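Local coordinates for putative translational inhibitor protein (Yersinia pestis, PDB 5V4D) that is of uncharacterised function but, as a member of the Rid (YjgF-like) family, probably hydrolyses reactive enamine or imine intermediates, at residues K4-T9 with Q21-N26. Sequence-based numbering, arbitrary orientation.
Sequences KSVIET and QAICFN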
ATOM      1  N   LYS A   4     -16.003 -13.162  -0.622  1.00 22.66           N
ATOM      2  CA  LYS A   4     -14.595 -13.290  -0.265  1.00 22.17           C
ATOM      3  C   LYS A   4     -14.184 -14.762  -0.181  1.00 20.76           C
ATOM      4  O   LYS A   4     -14.861 -15.584   0.459  1.00 23.73           O
ATOM      5  CB  LYS A   4     -14.367 -12.545   1.058  1.00 28.77           C
ATOM      6  CG  LYS A   4     -13.231 -12.932   1.851  1.00 27.24           C
ATOM      7  CD  LYS A   4     -13.031 -11.876   2.941  1.00 23.24           C
ATOM      8  CE  LYS A   4     -12.160 -12.476   3.986  1.00 18.01           C
ATOM      9  NZ  LYS A   4     -12.198 -11.753   5.309  1.00 18.33           N
ATOM     10  N   SER A   5     -13.106 -15.115  -0.881  1.00 19.02           N
ATOM     11  CA  SER A   5     -12.637 -16.491  -0.872  1.00 20.70           C
ATOM     12  C   SER A   5     -11.132 -16.550  -0.683  1.00 22.24           C
ATOM     13  O   SER A   5     -10.404 -15.614  -1.041  1.00 21.24           O
ATOM     14  CB  SER A   5     -13.003 -17.220  -2.157  1.00 25.26           C
ATOM     15  OG  SER A   5     -12.335 -16.630  -3.229  1.00 29.32           O
ATOM     16  N   VAL A   6     -10.682 -17.667  -0.090  1.00 17.67           N
ATOM     17  CA  VAL A   6      -9.295 -17.810   0.321  1.00 19.29           C
ATOM     18  C   VAL A   6      -8.521 -18.525  -0.770  1.00 20.98           C
ATOM     19  O   VAL A   6      -9.072 -19.363  -1.510  1.00 20.63           O
ATOM     20  CB  VAL A   6      -9.188 -18.549   1.670  1.00 19.11           C
ATOM     21  CG1 VAL A   6      -9.455 -20.062   1.463  1.00 18.76           C
ATOM     22  CG2 VAL A   6      -7.815 -18.366   2.263  1.00 22.99           C
ATOM     23  N   ILE A   7      -7.228 -18.195  -0.881  1.00 18.06           N
ATOM     24  CA  ILE A   7      -6.273 -18.922  -1.722  1.00 17.12           C
ATOM     25  C   ILE A   7      -5.267 -19.595  -0.798  1.00 17.83           C
ATOM     26  O   ILE A   7      -4.681 -18.941   0.076  1.00 19.16           O
ATOM     27  CB  ILE A   7      -5.529 -18.005  -2.706  1.00 21.44           C
ATOM     28  CG1 ILE A   7      -6.500 -17.294  -3.659  1.00 23.57           C
ATOM     29  CG2 ILE A   7      -4.504 -18.824  -3.485  1.00 19.93           C
ATOM     30  CD1 ILE A   7      -7.311 -18.242  -4.519  1.00 23.07           C
ATOM     31  N   GLU A   8      -5.099 -20.912  -0.962  1.00 17.34           N
ATOM     32  CA  GLU A   8      -4.171 -21.695  -0.142  1.00 19.62           C
ATOM     33  C   GLU A   8      -3.457 -22.659  -1.075  1.00 21.74           C
ATOM     34  O   GLU A   8      -4.118 -23.447  -1.767  1.00 20.29           O
ATOM     35  CB  GLU A   8      -4.916 -22.481   0.951  1.00 23.23           C
ATOM     36  CG  GLU A   8      -5.912 -21.668   1.780  1.00 32.05           C
ATOM     37  CD  GLU A   8      -6.831 -22.536   2.683  1.00 51.78           C
ATOM     38  OE1 GLU A   8      -7.626 -23.353   2.147  1.00 49.60           O
ATOM     39  OE2 GLU A   8      -6.769 -22.378   3.930  1.00 47.81           O
ATOM     40  N   THR A   9      -2.125 -22.607  -1.090  1.00 16.22           N
ATOM     41  CA  THR A   9      -1.315 -23.557  -1.857  1.00 17.84           C
ATOM     42  C   THR A   9      -0.032 -23.903  -1.114  1.00 22.01           C
ATOM     43  O   THR A   9       0.642 -23.011  -0.590  1.00 18.98           O
ATOM     44  CB  THR A   9      -0.977 -23.046  -3.269  1.00 24.19           C
ATOM     45  OG1 THR A   9      -0.073 -23.976  -3.885  1.00 26.81           O
ATOM     46  CG2 THR A   9      -0.327 -21.676  -3.285  1.00 22.79           C
ATOM     47  N   GLN A  21      -2.672 -16.436   2.338  1.00 15.94           N
ATOM     48  CA  GLN A  21      -1.768 -16.151   1.205  1.00 16.12           C
ATOM     49  C   GLN A  21      -2.385 -15.150   0.230  1.00 16.73           C
ATOM     50  O   GLN A  21      -1.697 -14.236  -0.270  1.00 17.20           O
ATOM     51  CB  GLN A  21      -1.397 -17.442   0.478  1.00 14.40           C
ATOM     52  CG  GLN A  21      -0.616 -18.442   1.346  1.00 15.59           C
ATOM     53  CD  GLN A  21      -0.439 -19.778   0.652  1.00 20.23           C
ATOM     54  OE1 GLN A  21      -1.307 -20.178  -0.115  1.00 20.10           O
ATOM     55  NE2 GLN A  21       0.678 -20.491   0.929  1.00 19.24           N
ATOM     56  N   ALA A  22      -3.671 -15.307  -0.063  1.00 15.65           N
ATOM     57  CA  ALA A  22      -4.354 -14.298  -0.858  1.00 16.02           C
ATOM     58  C   ALA A  22      -5.845 -14.437  -0.615  1.00 17.60           C
ATOM     59  O   ALA A  22      -6.316 -15.465  -0.108  1.00 16.97           O
ATOM     60  CB  ALA A  22      -4.044 -14.450  -2.328  1.00 15.01           C
ATOM     61  N   ILE A  23      -6.568 -13.360  -0.929  1.00 15.26           N
ATOM     62  CA  ILE A  23      -8.028 -13.309  -0.828  1.00 13.85           C
ATOM     63  C   ILE A  23      -8.549 -12.842  -2.177  1.00 15.80           C
ATOM     64  O   ILE A  23      -8.026 -11.872  -2.732  1.00 16.42           O
ATOM     65  CB  ILE A  23      -8.490 -12.324   0.269  1.00 14.30           C
ATOM     66  CG1 ILE A  23      -8.147 -12.838   1.663  1.00 14.66           C
ATOM     67  CG2 ILE A  23     -10.020 -12.020   0.131  1.00 14.90           C
ATOM     68  CD1 ILE A  23      -8.877 -14.114   2.042  1.00 18.90           C
ATOM     69  N   CYS A  24      -9.568 -13.523  -2.707  1.00 15.62           N
ATOM     70  CA  CYS A  24     -10.243 -13.049  -3.911  1.00 17.53           C
ATOM     71  C   CYS A  24     -11.566 -12.419  -3.515  1.00 21.71           C
ATOM     72  O   CYS A  24     -12.309 -12.985  -2.715  1.00 20.43           O
ATOM     73  CB  CYS A  24     -10.506 -14.192  -4.895  1.00 24.60           C
ATOM     74  SG  CYS A  24      -8.965 -14.863  -5.571  1.00 29.51           S
ATOM     75  N   PHE A  25     -11.881 -11.273  -4.115  1.00 18.55           N
ATOM     76  CA  PHE A  25     -13.114 -10.584  -3.762  1.00 18.29           C
ATOM     77  C   PHE A  25     -13.500  -9.652  -4.897  1.00 20.18           C
ATOM     78  O   PHE A  25     -12.681  -8.819  -5.305  1.00 20.76           O
ATOM     79  CB  PHE A  25     -12.961  -9.780  -2.472  1.00 19.32           C
ATOM     80  CG  PHE A  25     -14.212  -9.053  -2.103  1.00 20.33           C
ATOM     81  CD1 PHE A  25     -14.291  -7.660  -2.179  1.00 24.82           C
ATOM     82  CD2 PHE A  25     -15.330  -9.774  -1.723  1.00 20.68           C
ATOM     83  CE1 PHE A  25     -15.469  -6.997  -1.851  1.00 24.55           C
ATOM     84  CE2 PHE A  25     -16.505  -9.117  -1.381  1.00 24.23           C
ATOM     85  CZ  PHE A  25     -16.556  -7.715  -1.450  1.00 24.87           C
ATOM     86  N   ASN A  26     -14.736  -9.781  -5.390  1.00 22.25           N
ATOM     87  CA  ASN A  26     -15.246  -8.919  -6.468  1.00 22.75           C
ATOM     88  C   ASN A  26     -14.284  -8.837  -7.647  1.00 24.64           C
ATOM     89  O   ASN A  26     -14.034  -7.761  -8.203  1.00 30.34           O
ATOM     90  CB  ASN A  26     -15.571  -7.523  -5.947  1.00 23.34           C
ATOM     91  CG  ASN A  26     -16.834  -7.517  -5.091  1.00 34.82           C
ATOM     92  OD1 ASN A  26     -17.444  -8.574  -4.865  1.00 32.98           O
ATOM     93  ND2 ASN A  26     -17.240  -6.332  -4.618  1.00 33.53           N
TER
HETATM   94  O   HOH W   1      -3.801 -19.093   2.615  1.00 20.26           O
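Ser-5 and Cys-24 form an antiparallel hydrogen-bonded pair, Ser-5 N giving to Cys-24 O at 2.9 Å and Cys-24 N to Ser-5 O at 2.8 Å, where strand 5-7 borders strand 22-25 at the edge, within this chain, of the mixed sheet of this YjgF-like alpha-beta fold. The strands run antiparallel with a marked twist, their short axes 146° apart, and a side chain continues the pairing where the backbones separate. Before that point, Ile-7 N still reaches Ala-22 O, which it meets from above the carbonyl plane, and a water then joins Ile-7 O to Gln-21 N.

The two faces of the pair serve different neighbours. Ile-7 lays CB and CG1 against the methyl of Ala-22 while its CD1 meets Cys-24 SG at 3.9 Å; Leu-29 of the next strand, 28-31, adjoins this face, and helix 49-66 packs over it at Ile-7 and Ala-22. On the other, Lys-4 CG lies 3.8 Å from Ile-23 CG2, and the extended Lys-4 chain carries NZ to carbonyl oxygens of the second subunit, among them that of Asp-72, so the strand pair also lines a subunit interface.

Gln-21 imitates a strand backbone: extended beyond CG (chi2 172°), it brings its amide alongside the N and O of Thr-9. OE1 accepts from Thr-9 N at 2.7 Å, and NE2, which also bonds Pro-13 O, gives a nearly straight bond to Thr-9 O, 2.9 Å away and in the plane of the Gln-21 amide.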